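Local coordinates for protein Phospholipase/Carboxylesterase (Haliangium ochraceum, PDB 4Q82) that probably hydrolyses ester bonds as a serine hydrolase of the phospholipase/carboxylesterase type, built on an alpha/beta-hydrolase fold, at residues A[82-87]-A[143-148]; A[68-73]-A[123-128]; A[158-163]-A[183-188]; A[189-194]-A[253-258]. All blocks are in the same frame, centred on the assembly; numbering follows the deposited sequence.

Contact 1. Residues A[82-87]-A[143-148]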
loop_
_atom_site.group_PDB
_atom_site.type_symbol
_atom_site.label_atom_id
_atom_site.label_comp_id
_atom_site.label_asym_id
_atom_site.label_seq_id
_atom_site.Cartn_x
_atom_site.Cartn_y
_atom_site.Cartn_z
ATOM N N LEU A 82 -9.601 -3.125 -3.835
ATOM C CA LEU A 82 -8.727 -3.772 -2.875
ATOM C C LEU A 82 -7.505 -2.904 -2.627
ATOM O O LEU A 82 -6.896 -2.380 -3.570
ATOM C CB LEU A 82 -8.285 -5.156 -3.371
ATOM C CG LEU A 82 -7.123 -5.829 -2.635
ATOM C CD1 LEU A 82 -7.555 -6.185 -1.226
ATOM C CD2 LEU A 82 -6.717 -7.092 -3.393
HETATM N N MSE A 83 -7.155 -2.750 -1.354
HETATM C CA MSE A 83 -5.919 -2.094 -0.978
HETATM C C MSE A 83 -5.084 -3.047 -0.149
HETATM O O MSE A 83 -5.552 -3.542 0.882
HETATM C CB MSE A 83 -6.199 -0.811 -0.179
HETATM C CG MSE A 83 -4.935 -0.087 0.281
HETATM SE SE MSE A 83 -5.338 1.374 1.536
HETATM C CE MSE A 83 -6.475 2.465 0.373
ATOM N N VAL A 84 -3.847 -3.295 -0.575
ATOM C CA VAL A 84 -2.951 -4.110 0.244
ATOM C C VAL A 84 -1.843 -3.186 0.738
ATOM O O VAL A 84 -1.158 -2.528 -0.062
ATOM C CB VAL A 84 -2.377 -5.302 -0.527
ATOM C CG1 VAL A 84 -1.389 -6.115 0.358
ATOM C CG2 VAL A 84 -3.526 -6.225 -1.015
ATOM N N PHE A 85 -1.704 -3.117 2.057
ATOM C CA PHE A 85 -0.759 -2.192 2.700
ATOM C C PHE A 85 0.385 -2.965 3.358
ATOM O O PHE A 85 0.127 -3.923 4.111
ATOM C CB PHE A 85 -1.471 -1.340 3.763
ATOM C CG PHE A 85 -0.513 -0.746 4.783
ATOM C CD1 PHE A 85 0.290 0.336 4.438
ATOM C CD2 PHE A 85 -0.392 -1.298 6.058
ATOM C CE1 PHE A 85 1.214 0.904 5.376
ATOM C CE2 PHE A 85 0.507 -0.771 6.987
ATOM C CZ PHE A 85 1.317 0.342 6.651
ATOM N N TRP A 86 1.633 -2.541 3.097
ATOM C CA TRP A 86 2.826 -3.169 3.682
ATOM C C TRP A 86 3.522 -2.228 4.667
ATOM O O TRP A 86 3.934 -1.113 4.311
ATOM C CB TRP A 86 3.804 -3.601 2.569
ATOM C CG TRP A 86 3.210 -4.630 1.691
ATOM C CD1 TRP A 86 2.430 -4.420 0.584
ATOM C CD2 TRP A 86 3.306 -6.047 1.852
ATOM N NE1 TRP A 86 2.040 -5.628 0.053
ATOM C CE2 TRP A 86 2.553 -6.639 0.818
ATOM C CE3 TRP A 86 3.954 -6.873 2.775
ATOM C CZ2 TRP A 86 2.452 -8.018 0.661
ATOM C CZ3 TRP A 86 3.824 -8.261 2.633
ATOM C CH2 TRP A 86 3.093 -8.810 1.571
ATOM N N HIS A 87 3.669 -2.709 5.901
ATOM C CA HIS A 87 4.231 -1.953 7.014
ATOM C C HIS A 87 5.758 -1.746 6.920
ATOM O O HIS A 87 6.444 -2.314 6.051
ATOM C CB HIS A 87 3.877 -2.694 8.311
ATOM C CG HIS A 87 4.528 -4.041 8.401
ATOM N ND1 HIS A 87 5.862 -4.193 8.722
ATOM C CD2 HIS A 87 4.044 -5.291 8.187
ATOM C CE1 HIS A 87 6.172 -5.482 8.712
ATOM N NE2 HIS A 87 5.088 -6.170 8.394
ATOM N N ASP A 143 2.804 -13.061 -4.227
ATOM C CA ASP A 143 2.038 -14.200 -3.743
ATOM C C ASP A 143 0.871 -13.724 -2.880
ATOM O O ASP A 143 -0.222 -14.282 -2.954
ATOM C CB ASP A 143 2.909 -15.180 -2.946
ATOM C CG ASP A 143 3.957 -15.882 -3.799
ATOM O OD1 ASP A 143 3.883 -15.842 -5.049
ATOM O OD2 ASP A 143 4.871 -16.485 -3.203
ATOM N N PHE A 144 1.090 -12.710 -2.050
ATOM C CA PHE A 144 0.006 -12.251 -1.189
ATOM C C PHE A 144 -1.080 -11.548 -2.002
ATOM O O PHE A 144 -2.270 -11.663 -1.693
ATOM C CB PHE A 144 0.492 -11.297 -0.074
ATOM C CG PHE A 144 -0.591 -10.991 0.937
ATOM C CD1 PHE A 144 -1.384 -9.866 0.805
ATOM C CD2 PHE A 144 -0.874 -11.890 1.959
ATOM C CE1 PHE A 144 -2.411 -9.600 1.683
ATOM C CE2 PHE A 144 -1.907 -11.629 2.859
ATOM C CZ PHE A 144 -2.676 -10.482 2.717
ATOM N N LEU A 145 -0.685 -10.788 -3.018
ATOM C CA LEU A 145 -1.690 -10.213 -3.909
ATOM C C LEU A 145 -2.502 -11.302 -4.630
ATOM O O LEU A 145 -3.709 -11.145 -4.835
ATOM C CB LEU A 145 -1.042 -9.281 -4.934
ATOM C CG LEU A 145 -0.601 -7.894 -4.461
ATOM C CD1 LEU A 145 0.228 -7.185 -5.554
ATOM C CD2 LEU A 145 -1.800 -7.063 -4.071
ATOM N N ALA A 146 -1.850 -12.407 -5.014
ATOM C CA ALA A 146 -2.560 -13.511 -5.660
ATOM C C ALA A 146 -3.565 -14.126 -4.693
ATOM O O ALA A 146 -4.718 -14.382 -5.054
ATOM C CB ALA A 146 -1.585 -14.570 -6.153
ATOM N N PHE A 147 -3.118 -14.367 -3.464
ATOM C CA PHE A 147 -4.004 -14.851 -2.415
ATOM C C PHE A 147 -5.205 -13.929 -2.226
ATOM O O PHE A 147 -6.347 -14.397 -2.137
ATOM C CB PHE A 147 -3.264 -14.984 -1.086
ATOM C CG PHE A 147 -4.180 -15.002 0.109
ATOM C CD1 PHE A 147 -4.763 -16.187 0.532
ATOM C CD2 PHE A 147 -4.467 -13.827 0.804
ATOM C CE1 PHE A 147 -5.603 -16.207 1.625
ATOM C CE2 PHE A 147 -5.306 -13.842 1.898
ATOM C CZ PHE A 147 -5.882 -15.033 2.306
ATOM N N ALA A 148 -4.948 -12.626 -2.168
ATOM C CA ALA A 148 -6.006 -11.660 -1.860
ATOM C C ALA A 148 -7.111 -11.691 -2.912
ATOM O O ALA A 148 -8.304 -11.725 -2.596
ATOM C CB ALA A 148 -5.411 -10.235 -1.741
#
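Val84 sets both of its methyl groups against the helix, one on Leu145 and one on Phe144. Its CG2 lies 3.6 Å from Leu145 CD2. Its CG1 comes obliquely to the Phe144 ring, 3.8 Å from Phe144 CD1. The two branches part because CG1 stands anti to the backbone N (chi1 178°), while CG2 lies beside that nitrogen. Further back on the strand, Leu82 CD2 meets Ala148 CB at 3.8 Å. All these contacts are apolar, and all six touching residues are buried.

The segments belong to strand 80-86 and helix 138-151. Their axes approach to 10.2 Å and run at 149°, closer to antiparallel than parallel. The helix joins strand 124-128 to the parallel strand 158-163 and passes over strand 80-86 between them. This is a beta-alpha-beta crossover of the alpha/beta-hydrolase sheet.

The aromatic contact is made by Trp86 and Phe144. Phe144 CB sits at the edge of the indole, near its plane, 3.9 Å from Trp86 CZ2. The rings meet obliquely, with planes at 80°. Phe147 CD2 lies over one face of the Phe144 ring, and Phe67 packs edge-to-face with Phe144.

Contact 2. Residues A[68-73]-A[123-128]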
loop_
_atom_site.group_PDB
_atom_site.type_symbol
_atom_site.label_atom_id
_atom_site.label_comp_id
_atom_site.label_asym_id
_atom_site.label_seq_id
_atom_site.Cartn_x
_atom_site.Cartn_y
_atom_site.Cartn_z
ATOM N N TRP A 68 -4.013 -8.423 8.916
ATOM C CA TRP A 68 -5.255 -7.793 9.362
ATOM C C TRP A 68 -6.195 -7.658 8.188
ATOM O O TRP A 68 -5.802 -7.181 7.131
ATOM C CB TRP A 68 -5.015 -6.394 9.967
ATOM C CG TRP A 68 -4.329 -6.461 11.293
ATOM C CD1 TRP A 68 -2.992 -6.336 11.533
ATOM C CD2 TRP A 68 -4.938 -6.754 12.553
ATOM N NE1 TRP A 68 -2.731 -6.499 12.879
ATOM C CE2 TRP A 68 -3.913 -6.750 13.526
ATOM C CE3 TRP A 68 -6.258 -6.998 12.956
ATOM C CZ2 TRP A 68 -4.161 -6.988 14.873
ATOM C CZ3 TRP A 68 -6.510 -7.222 14.307
ATOM C CH2 TRP A 68 -5.467 -7.220 15.245
ATOM N N GLU A 69 -7.446 -8.057 8.394
ATOM C CA GLU A 69 -8.479 -7.972 7.370
ATOM C C GLU A 69 -9.491 -6.913 7.753
ATOM O O GLU A 69 -10.116 -6.999 8.813
ATOM C CB GLU A 69 -9.159 -9.332 7.200
ATOM C CG GLU A 69 -10.405 -9.334 6.369
ATOM C CD GLU A 69 -11.257 -10.547 6.694
ATOM O OE1 GLU A 69 -10.934 -11.671 6.226
ATOM O OE2 GLU A 69 -12.231 -10.371 7.454
ATOM N N TYR A 70 -9.618 -5.893 6.911
ATOM C CA TYR A 70 -10.682 -4.904 7.059
ATOM C C TYR A 70 -11.662 -5.011 5.891
ATOM O O TYR A 70 -11.258 -4.933 4.725
ATOM C CB TYR A 70 -10.142 -3.456 7.131
ATOM C CG TYR A 70 -11.305 -2.475 7.081
ATOM C CD1 TYR A 70 -12.171 -2.348 8.167
ATOM C CD2 TYR A 70 -11.570 -1.725 5.937
ATOM C CE1 TYR A 70 -13.250 -1.456 8.136
ATOM C CE2 TYR A 70 -12.671 -0.838 5.889
ATOM C CZ TYR A 70 -13.492 -0.716 6.996
ATOM O OH TYR A 70 -14.565 0.143 6.960
ATOM N N LEU A 71 -12.945 -5.180 6.207
ATOM C CA LEU A 71 -13.990 -5.225 5.188
ATOM C C LEU A 71 -14.821 -3.950 5.260
ATOM O O LEU A 71 -15.169 -3.480 6.347
ATOM C CB LEU A 71 -14.877 -6.462 5.367
ATOM C CG LEU A 71 -14.148 -7.806 5.376
ATOM C CD1 LEU A 71 -15.135 -8.920 5.695
ATOM C CD2 LEU A 71 -13.440 -8.066 4.063
ATOM N N PRO A 72 -15.099 -3.353 4.093
ATOM C CA PRO A 72 -15.853 -2.106 4.020
ATOM C C PRO A 72 -17.338 -2.380 4.250
ATOM O O PRO A 72 -17.763 -3.525 4.152
ATOM C CB PRO A 72 -15.603 -1.628 2.589
ATOM C CG PRO A 72 -15.469 -2.904 1.820
ATOM C CD PRO A 72 -14.703 -3.834 2.757
ATOM N N PRO A 73 -18.112 -1.338 4.547
ATOM C CA PRO A 73 -19.539 -1.514 4.841
ATOM C C PRO A 73 -20.320 -2.321 3.802
ATOM O O PRO A 73 -21.135 -3.169 4.181
ATOM C CB PRO A 73 -20.044 -0.076 4.899
ATOM C CG PRO A 73 -18.878 0.664 5.480
ATOM C CD PRO A 73 -17.652 0.020 4.866
ATOM N N PHE A 123 -12.738 0.392 0.121
ATOM C CA PHE A 123 -11.711 -0.651 -0.005
ATOM C C PHE A 123 -11.854 -1.814 0.968
ATOM O O PHE A 123 -12.061 -1.607 2.166
ATOM C CB PHE A 123 -10.302 -0.069 0.218
ATOM C CG PHE A 123 -10.056 1.268 -0.433
ATOM C CD1 PHE A 123 -9.572 1.350 -1.734
ATOM C CD2 PHE A 123 -10.244 2.450 0.286
ATOM C CE1 PHE A 123 -9.303 2.591 -2.330
ATOM C CE2 PHE A 123 -9.982 3.680 -0.276
ATOM C CZ PHE A 123 -9.501 3.773 -1.596
ATOM N N VAL A 124 -11.671 -3.036 0.472
ATOM C CA VAL A 124 -11.132 -4.083 1.319
ATOM C C VAL A 124 -9.696 -3.668 1.630
ATOM O O VAL A 124 -8.946 -3.343 0.704
ATOM C CB VAL A 124 -11.154 -5.463 0.627
ATOM C CG1 VAL A 124 -10.377 -6.484 1.436
ATOM C CG2 VAL A 124 -12.606 -5.915 0.408
ATOM N N VAL A 125 -9.305 -3.648 2.907
ATOM C CA VAL A 125 -7.916 -3.288 3.254
ATOM C C VAL A 125 -7.246 -4.458 3.947
ATOM O O VAL A 125 -7.697 -4.895 5.018
ATOM C CB VAL A 125 -7.828 -2.036 4.180
ATOM C CG1 VAL A 125 -6.346 -1.642 4.416
ATOM C CG2 VAL A 125 -8.562 -0.849 3.546
ATOM N N LEU A 126 -6.188 -4.978 3.335
ATOM C CA LEU A 126 -5.437 -6.076 3.938
ATOM C C LEU A 126 -4.046 -5.604 4.326
ATOM O O LEU A 126 -3.355 -4.974 3.528
ATOM C CB LEU A 126 -5.317 -7.263 2.977
ATOM C CG LEU A 126 -6.618 -7.786 2.389
ATOM C CD1 LEU A 126 -6.322 -8.989 1.496
ATOM C CD2 LEU A 126 -7.595 -8.187 3.493
ATOM N N SER A 127 -3.624 -5.935 5.536
ATOM C CA SER A 127 -2.328 -5.472 6.028
ATOM C C SER A 127 -1.499 -6.660 6.507
ATOM O O SER A 127 -1.567 -7.045 7.684
ATOM C CB SER A 127 -2.525 -4.454 7.157
ATOM O OG SER A 127 -3.292 -3.323 6.716
ATOM N N PRO A 128 -0.725 -7.269 5.591
ATOM C CA PRO A 128 0.053 -8.461 5.965
ATOM C C PRO A 128 1.294 -8.150 6.790
ATOM O O PRO A 128 1.877 -7.077 6.638
ATOM C CB PRO A 128 0.455 -9.064 4.610
ATOM C CG PRO A 128 0.457 -7.851 3.664
ATOM C CD PRO A 128 -0.701 -7.010 4.140
HETATM O O HOH W 1 -5.941 -4.179 7.238
#
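Tyr70 and Val125 cross at an angle on one face of the sheet, with Tyr70 CD2 3.9 Å from Val125 CG2. With CG anti to the backbone N (chi1 172°), the tyrosine ring leans to the carbonyl side of its own residue, where CD2 comes near Val125 CG2 and Phe123 O. Trp68 and Ser127 start from the same face, but the indole leads away from Ser127. On the other face, Glu69 and Leu126 lie side by side and point the same way. Past the end of the strand, Pro72 sets its ring across Val124, with its CD 3.8 Å from Val124 CG2. The same CD is 3.5 Å from Phe123 O. Replacing Pro72 by glycine would probably open a gap beside Val124 CG2 and leave the backbone there freer to turn.

The backbones form a regular antiparallel ladder, which joins the antiparallel strands at one end of the mixed sheet to its parallel part. Trp68 pairs with Ser127, and Tyr70 with Val125, by two backbone bonds each. One water donates to Trp68 O and Val125 O and also bonds Ser127 OG at 2.8 Å.

Strand 53-56 flanks strand 67-70, and strand 80-86 flanks strand 124-128. Helix 107-113 packs on the face of Tyr70, Val125 and Ser127.

Contact 3. Residues A[158-163]-A[183-188]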
loop_
_atom_site.group_PDB
_atom_site.type_symbol
_atom_site.label_atom_id
_atom_site.label_comp_id
_atom_site.label_asym_id
_atom_site.label_seq_id
_atom_site.Cartn_x
_atom_site.Cartn_y
_atom_site.Cartn_z
ATOM N N ARG A 158 -9.439 -2.726 -9.856
ATOM C CA ARG A 158 -9.085 -1.702 -8.877
ATOM C C ARG A 158 -8.341 -2.309 -7.698
ATOM O O ARG A 158 -8.825 -2.292 -6.569
ATOM C CB ARG A 158 -10.337 -0.950 -8.402
ATOM C CG ARG A 158 -10.876 -0.008 -9.469
ATOM C CD ARG A 158 -12.075 0.789 -8.990
ATOM N NE ARG A 158 -13.213 -0.069 -8.675
ATOM C CZ ARG A 158 -14.165 0.247 -7.803
ATOM N NH1 ARG A 158 -14.113 1.403 -7.148
ATOM N NH2 ARG A 158 -15.164 -0.598 -7.575
ATOM N N ILE A 159 -7.158 -2.847 -7.991
ATOM C CA ILE A 159 -6.251 -3.357 -6.973
ATOM C C ILE A 159 -5.146 -2.328 -6.717
ATOM O O ILE A 159 -4.408 -1.963 -7.635
ATOM C CB ILE A 159 -5.626 -4.716 -7.399
ATOM C CG1 ILE A 159 -6.723 -5.760 -7.675
ATOM C CG2 ILE A 159 -4.647 -5.209 -6.328
ATOM C CD1 ILE A 159 -6.229 -6.921 -8.514
ATOM N N TYR A 160 -5.049 -1.862 -5.471
ATOM C CA TYR A 160 -4.093 -0.812 -5.074
ATOM C C TYR A 160 -3.038 -1.321 -4.102
ATOM O O TYR A 160 -3.341 -2.050 -3.159
ATOM C CB TYR A 160 -4.857 0.366 -4.453
ATOM C CG TYR A 160 -5.972 0.836 -5.353
ATOM C CD1 TYR A 160 -5.699 1.249 -6.659
ATOM C CD2 TYR A 160 -7.296 0.871 -4.911
ATOM C CE1 TYR A 160 -6.712 1.673 -7.500
ATOM C CE2 TYR A 160 -8.318 1.312 -5.745
ATOM C CZ TYR A 160 -8.016 1.719 -7.037
ATOM O OH TYR A 160 -9.026 2.168 -7.872
ATOM N N LEU A 161 -1.789 -0.952 -4.358
ATOM C CA LEU A 161 -0.669 -1.384 -3.533
ATOM C C LEU A 161 -0.130 -0.177 -2.795
ATOM O O LEU A 161 0.106 0.862 -3.410
ATOM C CB LEU A 161 0.416 -2.024 -4.416
ATOM C CG LEU A 161 1.713 -2.483 -3.735
ATOM C CD1 LEU A 161 1.411 -3.602 -2.734
ATOM C CD2 LEU A 161 2.698 -2.960 -4.816
ATOM N N THR A 162 0.094 -0.282 -1.487
ATOM C CA THR A 162 0.667 0.872 -0.790
ATOM C C THR A 162 1.577 0.397 0.336
ATOM O O THR A 162 1.445 -0.733 0.841
ATOM C CB THR A 162 -0.463 1.826 -0.256
ATOM O OG1 THR A 162 0.120 3.008 0.322
ATOM C CG2 THR A 162 -1.339 1.119 0.776
ATOM N N GLY A 163 2.568 1.213 0.687
ATOM C CA GLY A 163 3.420 0.835 1.798
ATOM C C GLY A 163 4.272 1.997 2.261
ATOM O O GLY A 163 4.365 3.028 1.582
ATOM N N PRO A 183 -1.126 -7.140 -11.842
ATOM C CA PRO A 183 -2.534 -6.773 -11.976
ATOM C C PRO A 183 -2.883 -5.421 -11.332
ATOM O O PRO A 183 -4.045 -5.018 -11.461
ATOM C CB PRO A 183 -3.247 -7.901 -11.232
ATOM C CG PRO A 183 -2.290 -8.206 -10.106
ATOM C CD PRO A 183 -0.911 -8.095 -10.738
ATOM N N ILE A 184 -1.951 -4.736 -10.663
ATOM C CA ILE A 184 -2.383 -3.575 -9.866
ATOM C C ILE A 184 -2.782 -2.387 -10.751
ATOM O O ILE A 184 -2.316 -2.246 -11.884
ATOM C CB ILE A 184 -1.320 -3.110 -8.820
ATOM C CG1 ILE A 184 -0.138 -2.383 -9.460
ATOM C CG2 ILE A 184 -0.840 -4.279 -7.983
ATOM C CD1 ILE A 184 0.728 -1.618 -8.421
ATOM N N ALA A 185 -3.687 -1.566 -10.219
ATOM C CA ALA A 185 -4.180 -0.370 -10.881
ATOM C C ALA A 185 -3.410 0.891 -10.511
ATOM O O ALA A 185 -3.415 1.852 -11.272
ATOM C CB ALA A 185 -5.662 -0.166 -10.553
ATOM N N ALA A 186 -2.797 0.909 -9.329
ATOM C CA ALA A 186 -2.043 2.094 -8.853
ATOM C C ALA A 186 -1.307 1.771 -7.565
ATOM O O ALA A 186 -1.658 0.810 -6.874
ATOM C CB ALA A 186 -2.964 3.293 -8.618
ATOM N N ALA A 187 -0.312 2.602 -7.234
ATOM C CA ALA A 187 0.426 2.466 -5.980
ATOM C C ALA A 187 0.669 3.810 -5.312
ATOM O O ALA A 187 0.883 4.826 -5.975
ATOM C CB ALA A 187 1.800 1.751 -6.220
ATOM N N VAL A 188 0.687 3.792 -3.977
ATOM C CA VAL A 188 1.059 4.951 -3.182
ATOM C C VAL A 188 2.221 4.490 -2.324
ATOM O O VAL A 188 2.057 3.631 -1.468
ATOM C CB VAL A 188 -0.099 5.453 -2.295
ATOM C CG1 VAL A 188 0.408 6.479 -1.275
ATOM C CG2 VAL A 188 -1.220 6.095 -3.164
HETATM O O HOH W 2 -6.230 -3.492 -10.707
#
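The Tyr160 ring meets two small side chains of segment 183-188, Ala185 and Ala186, both at an oblique angle. Ala185 CB lies 3.7 Å from Tyr160 CE1. Ala186 CB lies 3.9 Å from Tyr160 CD1. One face of the ring carries Arg158 O, set toward the rim. The hydroxyl at the far end bonds to Gln275 O.

On the other face of the sheet, Leu161 CB is 4.0 Å from Ile184 CD1. Ile159 and Ile184 bring their CG2 methyls together nearby.

The two strands are parallel, with axes 19° apart. Leu161 bonds through both N and O, to Ala186 O and Val188 N. At the start the ladder is irregular. Ile159 O takes the N-H of Ala185 at 2.7 Å, and the buried Ala186 N has no partner in the model. A water bridges Ile159 N and Pro183 O.

At the other end Val188 O is gripped twice. Thr162 OG1 donates to Val188 O at 2.7 Å. Gly163 N adds a longer bond to Val188 O of 3.3 Å, nearly along the C=O axis. Thr162 and Val188 are paired and lie side by side. With OG1 anti to the Thr162 N (chi1 -175°), the hydroxyl comes within reach of Val188 O. Thr162 OG1 also hydrogen-bonds Tyr260 OH. A valine in place of Thr162 would probably leave Val188 O without its shorter bond and take one partner from Tyr260 OH.

Helix 167-178 connects the two strands in a beta-alpha-beta crossover. It packs with helix 138-151 on the face of Leu161. Leu272 of helix 268-273 packs on the face of Tyr160, Ala186 and Val188. Strand 80-86 flanks strand 158-163 on its other side.

Contact 4. Residues A[189-194]-A[253-258]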
loop_
_atom_site.group_PDB
_atom_site.type_symbol
_atom_site.label_atom_id
_atom_site.label_comp_id
_atom_site.label_asym_id
_atom_site.label_seq_id
_atom_site.Cartn_x
_atom_site.Cartn_y
_atom_site.Cartn_z
ATOM N N LEU A 189 3.404 5.026 -2.589
ATOM C CA LEU A 189 4.633 4.470 -2.020
ATOM C C LEU A 189 5.328 5.554 -1.229
ATOM O O LEU A 189 5.745 6.572 -1.796
ATOM C CB LEU A 189 5.548 3.938 -3.126
ATOM C CG LEU A 189 4.857 2.878 -3.989
ATOM C CD1 LEU A 189 5.804 2.375 -5.102
ATOM C CD2 LEU A 189 4.379 1.733 -3.102
ATOM N N ILE A 190 5.460 5.343 0.074
ATOM C CA ILE A 190 5.950 6.406 0.953
ATOM C C ILE A 190 7.305 6.047 1.563
ATOM O O ILE A 190 7.420 4.993 2.211
ATOM C CB ILE A 190 4.940 6.642 2.099
ATOM C CG1 ILE A 190 3.566 7.032 1.522
ATOM C CG2 ILE A 190 5.436 7.742 3.090
ATOM C CD1 ILE A 190 2.425 6.694 2.507
ATOM N N ALA A 191 8.290 6.933 1.388
ATOM C CA ALA A 191 9.616 6.829 2.048
ATOM C C ALA A 191 10.336 5.535 1.653
ATOM O O ALA A 191 10.988 4.886 2.499
ATOM C CB ALA A 191 9.478 6.921 3.574
ATOM N N GLY A 192 10.203 5.185 0.375
ATOM C CA GLY A 192 10.835 3.992 -0.174
ATOM C C GLY A 192 11.950 4.358 -1.132
ATOM O O GLY A 192 12.444 5.507 -1.157
ATOM N N ASN A 193 12.396 3.365 -1.901
ATOM C CA ASN A 193 13.463 3.569 -2.852
ATOM C C ASN A 193 13.085 2.871 -4.147
ATOM O O ASN A 193 13.150 1.656 -4.234
ATOM C CB ASN A 193 14.801 3.023 -2.328
ATOM C CG ASN A 193 15.950 3.240 -3.318
ATOM O OD1 ASN A 193 15.761 3.812 -4.392
ATOM N ND2 ASN A 193 17.169 2.805 -2.938
ATOM N N GLY A 194 12.718 3.654 -5.149
ATOM C CA GLY A 194 12.371 3.132 -6.458
ATOM C C GLY A 194 13.450 3.347 -7.502
ATOM O O GLY A 194 13.207 3.154 -8.691
ATOM N N HIS A 253 11.946 10.829 8.599
ATOM C CA HIS A 253 11.582 9.554 8.010
ATOM C C HIS A 253 10.065 9.337 8.048
ATOM O O HIS A 253 9.517 8.759 7.112
ATOM C CB HIS A 253 12.313 8.377 8.702
ATOM C CG HIS A 253 12.111 7.051 8.021
ATOM N ND1 HIS A 253 12.095 6.909 6.644
ATOM C CD2 HIS A 253 11.935 5.805 8.528
ATOM C CE1 HIS A 253 11.900 5.637 6.336
ATOM N NE2 HIS A 253 11.794 4.949 7.460
ATOM N N ASP A 254 9.384 9.787 9.106
ATOM C CA ASP A 254 7.924 9.598 9.113
ATOM C C ASP A 254 7.210 10.603 8.207
ATOM O O ASP A 254 6.751 11.667 8.635
ATOM C CB ASP A 254 7.327 9.691 10.523
ATOM C CG ASP A 254 5.794 9.507 10.508
ATOM O OD1 ASP A 254 5.175 9.336 9.418
ATOM O OD2 ASP A 254 5.192 9.542 11.586
ATOM N N SER A 255 7.090 10.220 6.951
ATOM C CA SER A 255 6.315 10.972 5.998
ATOM C C SER A 255 4.988 10.242 5.758
ATOM O O SER A 255 4.203 10.676 4.919
ATOM C CB SER A 255 7.099 11.124 4.687
ATOM O OG SER A 255 7.728 9.890 4.323
ATOM N N TRP A 256 4.750 9.112 6.450
ATOM C CA TRP A 256 3.510 8.362 6.237
ATOM C C TRP A 256 2.312 8.812 7.094
ATOM O O TRP A 256 1.161 8.750 6.629
ATOM C CB TRP A 256 3.736 6.842 6.481
ATOM C CG TRP A 256 4.429 6.538 7.813
ATOM C CD1 TRP A 256 3.847 6.421 9.050
ATOM C CD2 TRP A 256 5.828 6.327 8.000
ATOM N NE1 TRP A 256 4.818 6.127 10.013
ATOM C CE2 TRP A 256 6.040 6.070 9.384
ATOM C CE3 TRP A 256 6.933 6.333 7.125
ATOM C CZ2 TRP A 256 7.309 5.833 9.912
ATOM C CZ3 TRP A 256 8.200 6.077 7.657
ATOM C CH2 TRP A 256 8.371 5.825 9.035
ATOM N N SER A 257 2.561 9.232 8.336
ATOM C CA SER A 257 1.437 9.584 9.208
ATOM C C SER A 257 0.598 10.692 8.558
ATOM O O SER A 257 -0.625 10.552 8.412
ATOM C CB SER A 257 1.916 10.014 10.595
ATOM O OG SER A 257 2.616 8.946 11.235
ATOM N N ARG A 258 1.254 11.756 8.108
ATOM C CA ARG A 258 0.527 12.899 7.540
ATOM C C ARG A 258 -0.065 12.557 6.188
ATOM O O ARG A 258 -0.983 13.230 5.714
ATOM C CB ARG A 258 1.432 14.127 7.398
ATOM C CG ARG A 258 2.486 14.018 6.320
ATOM C CD ARG A 258 3.455 15.215 6.474
ATOM N NE ARG A 258 4.214 15.073 7.719
ATOM C CZ ARG A 258 4.779 16.086 8.377
ATOM N NH1 ARG A 258 4.667 17.334 7.918
ATOM N NH2 ARG A 258 5.450 15.848 9.500
#
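His253, whose ring touches Ala191, is probably the histidine of a Ser-His-Asp catalytic triad. Its NE2 bonds to OG of the sulfonylated serine at position 165, and its ND1 bonds to Asp218. The contact thus sets the strand-end turn at Ala191 against the wall of the active site.

Ala191 CB is 3.9 Å from His253 CE1. It also meets the hydroxyl of Ser255, with OG 3.5 Å from Ala191 CB. The same Ser255 OG lies 3.4 Å from Ile190 CG2, between the two aliphatic side chains. Ile190 CG2 also touches Trp256, 3.9 Å from Trp256 CB. Ala191 has the left-handed backbone conformation, and the chain turns away from the strand there.

The indole of Trp256 is folded back over the histidine. Its CG sits between the backbone N and the carbonyl carbon (chi1 50°). This places Trp256 CZ3 over the centre of one face of the His253 ring, 3.7 Å above its plane. His253 CD2 in turn lies at the indole edge, in its plane. Packing of this kind is likely to limit how far the imidazole can tilt.

Asp254 OD1 rests on one face of the indole, toward the rim. The same oxygen uses its syn lone pair to accept from Ser257 N at 2.8 Å, a straight capping bond (174°) at the turn into helix 257-260.

Thr259 and Tyr260 of that helix also pack on Ile190. Strand 186-190 lies between strands 158-163 and 210-215, and helix 195-201 begins after Gly194.

Overall arrangement
From the N terminus, strand 67-70 opens contact 2 and strand 80-86 opens contact 1. Contact 2 closes at 123-128 and contact 1 at 143-148, so the two loops cross. Strands 80-86 and 124-128 are neighbours, and backbone bonds such as Met83 N to Val124 O tie these contacts directly. Contact 3 follows in series and closes a short loop through helix 167-178. Leu82 O to Tyr160 N joins it to contact 1. Contact 4 comes last and closes the longest loop. Gly163 O and Ile190 N link it to contact 3. It brings the end of strand 186-190 to the loop of the probable catalytic histidine. Contacts 2 and 4 lie on opposite sides of the chain's centre.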